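Local coordinates for choline dehydrogenase and related flavoproteins (Aspergillus oryzae, PDB 3Q9T), which is a formate oxidase of the glucose-methanol-choline oxidoreductase family that carries 8-formyl-FAD at its catalytic site, at residues A[515-520]-A[545-550]. Residues are numbered along the deposited sequence; the frame is centred on the assembly and turned at random. Where two conformers were deposited one is given.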
loop_
_atom_site.group_PDB
_atom_site.type_symbol
_atom_site.label_atom_id
_atom_site.label_comp_id
_atom_site.label_asym_id
_atom_site.label_seq_id
_atom_site.Cartn_x
_atom_site.Cartn_y
_atom_site.Cartn_z
ATOM N N ALA A 515 1.260 -19.021 -17.065
ATOM C CA ALA A 515 1.001 -19.629 -18.367
ATOM C C ALA A 515 1.294 -21.114 -18.234
ATOM O O ALA A 515 2.132 -21.661 -18.932
ATOM C CB ALA A 515 1.851 -18.981 -19.455
ATOM N N ARG A 516 0.558 -21.759 -17.341
ATOM C CA ARG A 516 0.980 -23.015 -16.777
ATOM C C ARG A 516 0.869 -24.216 -17.702
ATOM O O ARG A 516 -0.017 -24.293 -18.568
ATOM C CB ARG A 516 0.213 -23.295 -15.490
ATOM C CG ARG A 516 -1.235 -23.709 -15.694
ATOM C CD ARG A 516 -1.943 -23.756 -14.341
ATOM N NE ARG A 516 -3.349 -24.070 -14.482
ATOM C CZ ARG A 516 -4.185 -24.211 -13.463
ATOM N NH1 ARG A 516 -3.751 -24.050 -12.216
ATOM N NH2 ARG A 516 -5.455 -24.503 -13.698
ATOM N N LEU A 517 1.795 -25.146 -17.504
ATOM C CA LEU A 517 1.721 -26.394 -18.228
ATOM C C LEU A 517 0.389 -27.073 -17.902
ATOM O O LEU A 517 -0.143 -26.966 -16.786
ATOM C CB LEU A 517 2.935 -27.278 -17.940
ATOM C CG LEU A 517 2.866 -28.324 -16.837
ATOM C CD1 LEU A 517 1.896 -29.373 -17.263
ATOM C CD2 LEU A 517 4.227 -28.935 -16.630
ATOM N N SER A 518 -0.159 -27.742 -18.911
ATOM C CA SER A 518 -1.492 -28.326 -18.788
ATOM C C SER A 518 -1.786 -29.335 -19.896
ATOM O O SER A 518 -1.068 -29.417 -20.886
ATOM C CB SER A 518 -2.542 -27.212 -18.824
ATOM O OG SER A 518 -2.513 -26.558 -20.084
ATOM N N LYS A 519 -2.879 -30.073 -19.750
ATOM C CA LYS A 519 -3.246 -31.059 -20.759
ATOM C C LYS A 519 -4.116 -30.483 -21.878
ATOM O O LYS A 519 -4.183 -31.056 -22.953
ATOM C CB LYS A 519 -3.913 -32.275 -20.111
ATOM C CG LYS A 519 -2.915 -33.134 -19.328
ATOM C CD LYS A 519 -3.610 -34.144 -18.439
ATOM C CE LYS A 519 -2.614 -35.180 -17.917
ATOM N NZ LYS A 519 -3.207 -35.978 -16.802
ATOM N N ASN A 520 -4.768 -29.351 -21.625
ATOM C CA ASN A 520 -5.607 -28.710 -22.635
ATOM C C ASN A 520 -5.874 -27.282 -22.230
ATOM O O ASN A 520 -5.600 -26.895 -21.097
ATOM C CB ASN A 520 -6.948 -29.431 -22.762
ATOM C CG ASN A 520 -7.651 -29.538 -21.441
ATOM O OD1 ASN A 520 -8.055 -28.528 -20.847
ATOM N ND2 ASN A 520 -7.790 -30.760 -20.952
ATOM N N VAL A 545 5.278 -21.282 -16.415
ATOM C CA VAL A 545 4.949 -22.605 -16.858
ATOM C C VAL A 545 4.647 -23.511 -15.663
ATOM O O VAL A 545 3.836 -24.438 -15.759
ATOM C CB VAL A 545 6.138 -23.110 -17.701
ATOM C CG1 VAL A 545 6.561 -24.503 -17.323
ATOM C CG2 VAL A 545 5.833 -22.955 -19.178
ATOM N N ILE A 546 5.281 -23.202 -14.535
ATOM C CA ILE A 546 5.196 -23.992 -13.297
ATOM C C ILE A 546 3.784 -24.108 -12.723
ATOM O O ILE A 546 3.175 -23.109 -12.348
ATOM C CB ILE A 546 6.164 -23.427 -12.243
ATOM C CG1 ILE A 546 7.602 -23.546 -12.763
ATOM C CG2 ILE A 546 6.014 -24.146 -10.915
ATOM C CD1 ILE A 546 8.650 -22.780 -11.917
ATOM N N PRO A 547 3.253 -25.338 -12.671
ATOM C CA PRO A 547 1.848 -25.578 -12.307
ATOM C C PRO A 547 1.570 -25.720 -10.791
ATOM O O PRO A 547 0.434 -25.547 -10.370
ATOM C CB PRO A 547 1.530 -26.890 -13.028
ATOM C CG PRO A 547 2.843 -27.616 -13.024
ATOM C CD PRO A 547 3.934 -26.572 -13.114
ATOM N N ILE A 548 2.584 -26.058 -10.006
ATOM C CA ILE A 548 2.475 -26.131 -8.547
ATOM C C ILE A 548 3.807 -25.650 -7.978
ATOM O O ILE A 548 4.850 -26.243 -8.255
ATOM C CB ILE A 548 2.256 -27.563 -8.058
ATOM C CG1 ILE A 548 1.013 -28.175 -8.691
ATOM C CG2 ILE A 548 2.121 -27.590 -6.532
ATOM C CD1 ILE A 548 0.749 -29.590 -8.229
ATOM N N ILE A 549 3.790 -24.569 -7.209
ATOM C CA ILE A 549 5.052 -23.930 -6.803
ATOM C C ILE A 549 5.891 -24.850 -5.901
ATOM O O ILE A 549 5.375 -25.447 -4.968
ATOM C CB ILE A 549 4.794 -22.571 -6.099
ATOM C CG1 ILE A 549 6.099 -21.776 -5.956
ATOM C CG2 ILE A 549 4.100 -22.800 -4.746
ATOM C CD1 ILE A 549 5.922 -20.397 -5.241
ATOM N N PRO A 550 7.185 -24.999 -6.211
ATOM C CA PRO A 550 8.060 -25.864 -5.401
ATOM C C PRO A 550 8.140 -25.417 -3.934
ATOM O O PRO A 550 7.750 -24.289 -3.614
ATOM C CB PRO A 550 9.429 -25.725 -6.089
ATOM C CG PRO A 550 9.094 -25.378 -7.523
ATOM C CD PRO A 550 7.825 -24.560 -7.469
HETATM O O HOH W 1 -1.235 -23.504 -11.125
#
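R516 and V545 bring the two loops together, their CA atoms 4.0 Å apart. One direct hydrogen bond joins the backbones: L517 N donates to V545 O at 2.8 Å. It is nearly straight, 171° at the hydrogen, and lies in the carbonyl plane on a lone pair. R516 CA also approaches V545 O, at 3.3 Å, in a CA-H...O contact.

On the side-chain level, in the conformer given, L517 CG lies 3.9 Å from P547 CG, the two side chains meeting at a slant. R516 CB lies by P547 CA, and the chain, extended from CG to NE, then leads away. R516 NH1 donates to a water oxygen 2.8 Å away, in the guanidinium plane at the edge. That water donates to P547 O at 2.7 Å, a second, indirect link. R516 NH2 is held by Q523 O, which helps fix the guanidinium.

F115 of helix 113-116 packs on R516, L517 and P547. V545 packs on V561, and I546 on S557 and V558, of helix 555-572. The I546 side chain is about 7 Å from the flavin cofactor. The contact thus ties together the loops before and after strand 538-540, an outermost strand of the five-stranded parallel sheet, consistent with the Rossmann-type FAD-binding fold of the family.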